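Local coordinates for ferric uptake regulation protein (Vibrio cholerae, PDB 2W57), which probably represses transcription of iron-uptake genes by binding DNA in response to metal, as a dimeric zinc-containing regulator of the Fur family, at residues L13-L26 and E48-F62. Numbering follows the deposited sequence.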
loop_
_atom_site.group_PDB
_atom_site.type_symbol
_atom_site.label_atom_id
_atom_site.label_comp_id
_atom_site.label_asym_id
_atom_site.label_seq_id
_atom_site.Cartn_x
_atom_site.Cartn_y
_atom_site.Cartn_z
ATOM N N LEU A 13 -17.264 0.574 19.952
ATOM C CA LEU A 13 -18.062 -0.167 18.994
ATOM C C LEU A 13 -19.115 -1.007 19.671
ATOM O O LEU A 13 -18.795 -1.851 20.498
ATOM C CB LEU A 13 -17.176 -1.059 18.115
ATOM C CG LEU A 13 -16.336 -0.414 17.008
ATOM C CD1 LEU A 13 -15.704 -1.504 16.189
ATOM C CD2 LEU A 13 -17.143 0.542 16.116
ATOM N N LYS A 14 -20.370 -0.774 19.296
ATOM C CA LYS A 14 -21.504 -1.602 19.724
ATOM C C LYS A 14 -21.265 -3.088 19.422
ATOM O O LYS A 14 -20.709 -3.435 18.375
ATOM C CB LYS A 14 -22.768 -1.130 19.004
ATOM C CG LYS A 14 -24.005 -0.981 19.892
ATOM C CD LYS A 14 -25.222 -0.608 19.033
ATOM C CE LYS A 14 -25.737 -1.822 18.212
ATOM N NZ LYS A 14 -25.853 -1.489 16.757
ATOM N N VAL A 15 -21.672 -3.955 20.345
ATOM C CA VAL A 15 -21.537 -5.409 20.164
ATOM C C VAL A 15 -22.600 -5.963 19.200
ATOM O O VAL A 15 -23.799 -5.734 19.392
ATOM C CB VAL A 15 -21.607 -6.167 21.508
ATOM C CG1 VAL A 15 -21.549 -7.670 21.278
ATOM C CG2 VAL A 15 -20.483 -5.730 22.444
ATOM N N THR A 16 -22.149 -6.661 18.151
ATOM C CA THR A 16 -23.034 -7.316 17.175
ATOM C C THR A 16 -22.365 -8.621 16.773
ATOM O O THR A 16 -21.166 -8.787 16.980
ATOM C CB THR A 16 -23.266 -6.478 15.889
ATOM O OG1 THR A 16 -22.066 -6.470 15.112
ATOM C CG2 THR A 16 -23.698 -5.039 16.192
ATOM N N LEU A 17 -23.120 -9.540 16.179
ATOM C CA LEU A 17 -22.627 -10.911 15.986
ATOM C C LEU A 17 -21.592 -11.034 14.885
ATOM O O LEU A 17 -20.597 -11.747 15.079
ATOM C CB LEU A 17 -23.781 -11.886 15.759
ATOM C CG LEU A 17 -23.570 -13.386 15.992
ATOM C CD1 LEU A 17 -23.006 -13.713 17.398
ATOM C CD2 LEU A 17 -24.889 -14.105 15.752
ATOM N N PRO A 18 -21.826 -10.390 13.712
ATOM C CA PRO A 18 -20.758 -10.309 12.711
ATOM C C PRO A 18 -19.458 -9.751 13.281
ATOM O O PRO A 18 -18.379 -10.289 13.007
ATOM C CB PRO A 18 -21.345 -9.366 11.663
ATOM C CG PRO A 18 -22.812 -9.649 11.740
ATOM C CD PRO A 18 -23.068 -9.773 13.211
ATOM N N ARG A 19 -19.555 -8.702 14.093
ATOM C CA ARG A 19 -18.374 -8.124 14.711
ATOM C C ARG A 19 -17.618 -9.137 15.569
ATOM O O ARG A 19 -16.403 -9.257 15.445
ATOM C CB ARG A 19 -18.754 -6.898 15.518
ATOM C CG ARG A 19 -19.043 -5.693 14.653
ATOM C CD ARG A 19 -19.394 -4.464 15.467
ATOM N NE ARG A 19 -19.505 -3.343 14.548
ATOM C CZ ARG A 19 -20.122 -2.186 14.791
ATOM N NH1 ARG A 19 -20.714 -1.967 15.964
ATOM N NH2 ARG A 19 -20.155 -1.258 13.837
ATOM N N LEU A 20 -18.337 -9.873 16.416
ATOM C CA LEU A 20 -17.732 -10.902 17.286
ATOM C C LEU A 20 -17.043 -12.022 16.509
ATOM O O LEU A 20 -15.930 -12.434 16.845
ATOM C CB LEU A 20 -18.781 -11.525 18.222
ATOM C CG LEU A 20 -19.454 -10.674 19.306
ATOM C CD1 LEU A 20 -20.502 -11.491 20.025
ATOM C CD2 LEU A 20 -18.453 -10.085 20.305
ATOM N N LYS A 21 -17.728 -12.496 15.473
ATOM C CA LYS A 21 -17.306 -13.626 14.667
ATOM C C LYS A 21 -16.116 -13.300 13.797
ATOM O O LYS A 21 -15.296 -14.171 13.507
ATOM C CB LYS A 21 -18.464 -14.088 13.780
ATOM C CG LYS A 21 -19.516 -14.877 14.536
ATOM C CD LYS A 21 -20.581 -15.393 13.591
ATOM C CE LYS A 21 -21.646 -16.173 14.343
ATOM N NZ LYS A 21 -21.193 -17.538 14.651
ATOM N N ILE A 22 -16.031 -12.048 13.364
ATOM C CA ILE A 22 -14.908 -11.605 12.563
ATOM C C ILE A 22 -13.726 -11.349 13.480
ATOM O O ILE A 22 -12.593 -11.624 13.104
ATOM C CB ILE A 22 -15.259 -10.355 11.719
ATOM C CG1 ILE A 22 -16.209 -10.759 10.582
ATOM C CG2 ILE A 22 -13.994 -9.692 11.183
ATOM C CD1 ILE A 22 -16.777 -9.630 9.794
ATOM N N LEU A 23 -13.981 -10.838 14.682
ATOM C CA LEU A 23 -12.897 -10.608 15.635
ATOM C C LEU A 23 -12.298 -11.938 16.109
ATOM O O LEU A 23 -11.080 -12.112 16.108
ATOM C CB LEU A 23 -13.377 -9.757 16.816
ATOM C CG LEU A 23 -12.401 -9.380 17.938
ATOM C CD1 LEU A 23 -11.195 -8.610 17.406
ATOM C CD2 LEU A 23 -13.134 -8.562 18.998
ATOM N N GLU A 24 -13.164 -12.864 16.511
ATOM C CA GLU A 24 -12.785 -14.247 16.768
ATOM C C GLU A 24 -11.770 -14.738 15.725
ATOM O O GLU A 24 -10.688 -15.208 16.073
ATOM C CB GLU A 24 -14.040 -15.104 16.706
ATOM C CG GLU A 24 -13.996 -16.437 17.415
ATOM C CD GLU A 24 -15.402 -16.873 17.865
ATOM O OE1 GLU A 24 -15.594 -18.063 18.252
ATOM O OE2 GLU A 24 -16.323 -16.012 17.834
ATOM N N VAL A 25 -12.105 -14.609 14.443
ATOM C CA VAL A 25 -11.206 -15.082 13.403
ATOM C C VAL A 25 -9.879 -14.362 13.455
ATOM O O VAL A 25 -8.826 -15.004 13.374
ATOM C CB VAL A 25 -11.810 -14.990 11.982
ATOM C CG1 VAL A 25 -10.723 -15.183 10.925
ATOM C CG2 VAL A 25 -12.923 -16.035 11.800
ATOM N N LEU A 26 -9.926 -13.041 13.617
ATOM C CA LEU A 26 -8.717 -12.219 13.631
ATOM C C LEU A 26 -7.726 -12.627 14.717
ATOM O O LEU A 26 -6.520 -12.410 14.575
ATOM C CB LEU A 26 -9.076 -10.737 13.741
ATOM C CG LEU A 26 -9.541 -10.115 12.419
ATOM C CD1 LEU A 26 -10.199 -8.771 12.630
ATOM C CD2 LEU A 26 -8.382 -10.019 11.450
ATOM N N GLU A 48 -20.410 -20.072 8.525
ATOM C CA GLU A 48 -21.092 -18.766 8.570
ATOM C C GLU A 48 -21.623 -18.303 7.201
ATOM O O GLU A 48 -21.191 -18.816 6.152
ATOM C CB GLU A 48 -20.166 -17.684 9.143
ATOM C CG GLU A 48 -19.456 -18.018 10.472
ATOM C CD GLU A 48 -20.403 -18.345 11.640
ATOM O OE1 GLU A 48 -21.565 -17.874 11.660
ATOM O OE2 GLU A 48 -19.970 -19.063 12.568
ATOM N N GLU A 49 -22.554 -17.332 7.228
ATOM C CA GLU A 49 -23.144 -16.725 6.021
ATOM C C GLU A 49 -22.779 -15.253 5.838
ATOM O O GLU A 49 -23.331 -14.586 4.965
ATOM C CB GLU A 49 -24.665 -16.807 6.033
ATOM C CG GLU A 49 -25.267 -18.190 6.150
ATOM C CD GLU A 49 -24.931 -19.062 4.970
ATOM O OE1 GLU A 49 -24.700 -18.522 3.875
ATOM O OE2 GLU A 49 -24.889 -20.292 5.136
ATOM N N ILE A 50 -21.857 -14.736 6.637
ATOM C CA ILE A 50 -21.462 -13.349 6.508
ATOM C C ILE A 50 -20.841 -13.108 5.121
ATOM O O ILE A 50 -19.819 -13.717 4.777
ATOM C CB ILE A 50 -20.457 -12.965 7.619
ATOM C CG1 ILE A 50 -21.030 -13.271 9.013
ATOM C CG2 ILE A 50 -20.061 -11.518 7.497
ATOM C CD1 ILE A 50 -20.015 -13.223 10.118
ATOM N N GLY A 51 -21.461 -12.236 4.323
ATOM C CA GLY A 51 -20.957 -11.913 2.992
ATOM C C GLY A 51 -19.685 -11.085 3.069
ATOM O O GLY A 51 -19.319 -10.600 4.145
ATOM N N LEU A 52 -19.008 -10.923 1.930
ATOM C CA LEU A 52 -17.715 -10.245 1.901
ATOM C C LEU A 52 -17.856 -8.713 2.111
ATOM O O LEU A 52 -16.932 -8.060 2.632
ATOM C CB LEU A 52 -16.935 -10.610 0.613
ATOM C CG LEU A 52 -15.713 -9.770 0.195
ATOM C CD1 LEU A 52 -14.526 -10.037 1.099
ATOM C CD2 LEU A 52 -15.309 -9.988 -1.236
ATOM N N ALA A 53 -19.002 -8.146 1.705
ATOM C CA ALA A 53 -19.292 -6.731 1.933
ATOM C C ALA A 53 -19.330 -6.412 3.439
ATOM O O ALA A 53 -18.775 -5.408 3.878
ATOM C CB ALA A 53 -20.569 -6.349 1.267
ATOM N N THR A 54 -19.943 -7.293 4.230
ATOM C CA THR A 54 -19.969 -7.148 5.696
ATOM C C THR A 54 -18.556 -7.218 6.256
ATOM O O THR A 54 -18.162 -6.365 7.051
ATOM C CB THR A 54 -20.849 -8.217 6.368
ATOM O OG1 THR A 54 -22.203 -8.026 5.953
ATOM C CG2 THR A 54 -20.771 -8.114 7.869
ATOM N N VAL A 55 -17.794 -8.212 5.806
ATOM C CA VAL A 55 -16.395 -8.364 6.200
ATOM C C VAL A 55 -15.651 -7.064 5.971
ATOM O O VAL A 55 -15.004 -6.534 6.884
ATOM C CB VAL A 55 -15.698 -9.531 5.471
ATOM C CG1 VAL A 55 -14.254 -9.610 5.874
ATOM C CG2 VAL A 55 -16.392 -10.844 5.801
ATOM N N TYR A 56 -15.783 -6.504 4.780
ATOM C CA TYR A 56 -15.209 -5.186 4.538
ATOM C C TYR A 56 -15.733 -4.096 5.459
ATOM O O TYR A 56 -14.937 -3.332 6.016
ATOM C CB TYR A 56 -15.429 -4.758 3.100
ATOM C CG TYR A 56 -14.313 -5.164 2.200
ATOM C CD1 TYR A 56 -14.510 -6.135 1.229
ATOM C CD2 TYR A 56 -13.044 -4.587 2.323
ATOM C CE1 TYR A 56 -13.495 -6.510 0.384
ATOM C CE2 TYR A 56 -12.012 -4.964 1.474
ATOM C CZ TYR A 56 -12.259 -5.925 0.514
ATOM O OH TYR A 56 -11.268 -6.329 -0.326
ATOM N N ARG A 57 -17.058 -3.992 5.591
ATOM C CA ARG A 57 -17.646 -2.935 6.397
ATOM C C ARG A 57 -17.087 -3.048 7.833
ATOM O O ARG A 57 -16.627 -2.047 8.402
ATOM C CB ARG A 57 -19.188 -2.994 6.330
ATOM C CG ARG A 57 -19.953 -2.081 7.322
ATOM C CD ARG A 57 -21.500 -2.328 7.372
ATOM N NE ARG A 57 -21.921 -3.655 7.882
ATOM C CZ ARG A 57 -21.856 -4.076 9.165
ATOM N NH1 ARG A 57 -21.353 -3.304 10.139
ATOM N NH2 ARG A 57 -22.286 -5.304 9.487
ATOM N N VAL A 58 -17.064 -4.274 8.382
ATOM C CA VAL A 58 -16.564 -4.511 9.740
ATOM C C VAL A 58 -15.063 -4.198 9.889
ATOM O O VAL A 58 -14.660 -3.528 10.845
ATOM C CB VAL A 58 -16.873 -5.936 10.262
ATOM C CG1 VAL A 58 -16.189 -6.169 11.636
ATOM C CG2 VAL A 58 -18.394 -6.182 10.353
ATOM N N LEU A 59 -14.244 -4.672 8.952
ATOM C CA LEU A 59 -12.816 -4.383 8.987
ATOM C C LEU A 59 -12.499 -2.886 8.911
ATOM O O LEU A 59 -11.590 -2.417 9.604
ATOM C CB LEU A 59 -12.069 -5.163 7.908
ATOM C CG LEU A 59 -11.969 -6.667 8.167
ATOM C CD1 LEU A 59 -11.433 -7.406 6.961
ATOM C CD2 LEU A 59 -11.113 -6.925 9.410
ATOM N N ASN A 60 -13.247 -2.136 8.104
ATOM C CA ASN A 60 -13.160 -0.671 8.124
ATOM C C ASN A 60 -13.473 -0.027 9.481
ATOM O O ASN A 60 -12.775 0.913 9.909
ATOM C CB ASN A 60 -14.096 -0.059 7.096
ATOM C CG ASN A 60 -13.439 0.134 5.780
ATOM O OD1 ASN A 60 -13.355 -0.799 4.965
ATOM N ND2 ASN A 60 -12.958 1.351 5.543
ATOM N N GLN A 61 -14.546 -0.500 10.118
ATOM C CA GLN A 61 -14.978 -0.004 11.422
ATOM C C GLN A 61 -13.899 -0.346 12.453
ATOM O O GLN A 61 -13.581 0.463 13.319
ATOM C CB GLN A 61 -16.336 -0.616 11.819
ATOM C CG GLN A 61 -17.474 -0.357 10.840
ATOM C CD GLN A 61 -18.773 -1.183 11.103
ATOM O OE1 GLN A 61 -18.755 -2.356 11.549
ATOM N NE2 GLN A 61 -19.912 -0.553 10.802
ATOM N N PHE A 62 -13.318 -1.538 12.335
ATOM C CA PHE A 62 -12.220 -1.948 13.204
ATOM C C PHE A 62 -10.981 -1.085 12.964
ATOM O O PHE A 62 -10.255 -0.754 13.906
ATOM C CB PHE A 62 -11.866 -3.413 12.953
ATOM C CG PHE A 62 -12.817 -4.393 13.566
ATOM C CD1 PHE A 62 -13.983 -3.968 14.189
ATOM C CD2 PHE A 62 -12.541 -5.760 13.509
ATOM C CE1 PHE A 62 -14.847 -4.891 14.765
ATOM C CE2 PHE A 62 -13.396 -6.685 14.066
ATOM C CZ PHE A 62 -14.555 -6.258 14.700
HETATM O O HOH W 1 -21.897 -5.347 12.211
#
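Arg19 and Ile22 of helix 17-26 pack as knobs into holes of helix 52-62, Arg19 among Arg57, Val58, Gln61 and Phe62, Ile22 among Val55, Val58, Leu59 and Phe62, and Phe62 returns as a knob among Arg19, Ile22, Leu23 and Leu26: this is helix-on-helix packing inside the winged-helix DNA-binding domain of a Fur protein, where helix 52-64 is probably the recognition helix. The two axes cross at -80° and approach to 10.2 Å. From CB of Arg19, chi1 of -76° sets CG beside the backbone N, 4.2 Å from Val58 CG1; CD continues the extended chain to NE, carrying the guanidinium across Gln61. There NE and NH2 grip Gln61 OE1 side-on, the NH2 bond being the shorter at 2.9 Å and the straighter, with 160° at the hydrogen. OE1 lies in the guanidinium plane, yet both nitrogens approach from one face of the amide, above its carbonyl plane. NH1 donates to Lys14 O, also in plane, so three bonds fix the guanidinium's rotation, while Leu13 CD2 lies over the rim of one face. Deeper in, Ile22 meets Val58 tip to tip, CD1 lying 3.7 Å from Val58 CB and also touching Val55; Leu39 and Leu43 of helix 36-45 enclose Ile22 further, completing the three-helix core. Val58 CG1, from its own helix, sits over the rim of one Phe62 ring face, with Leu26 CD1 and Arg19 O at the ring edge. Leu13 CD1 crosses to Phe62 CD1 at 3.6 Å. Ahead of helix 52-62, Ile50 CD1 packs on Pro18 and on Lys21 CB, and Lys21, bent at its last torsion, forms a salt bridge with Glu48, NZ 2.9 Å from OE2, its hydrogen bonds to both carboxylate oxygens weak. A water hydrogen-bonded to OG1 of Thr16, the N-cap of helix 17-26, accepts from Arg57 NH2 at 2.8 Å.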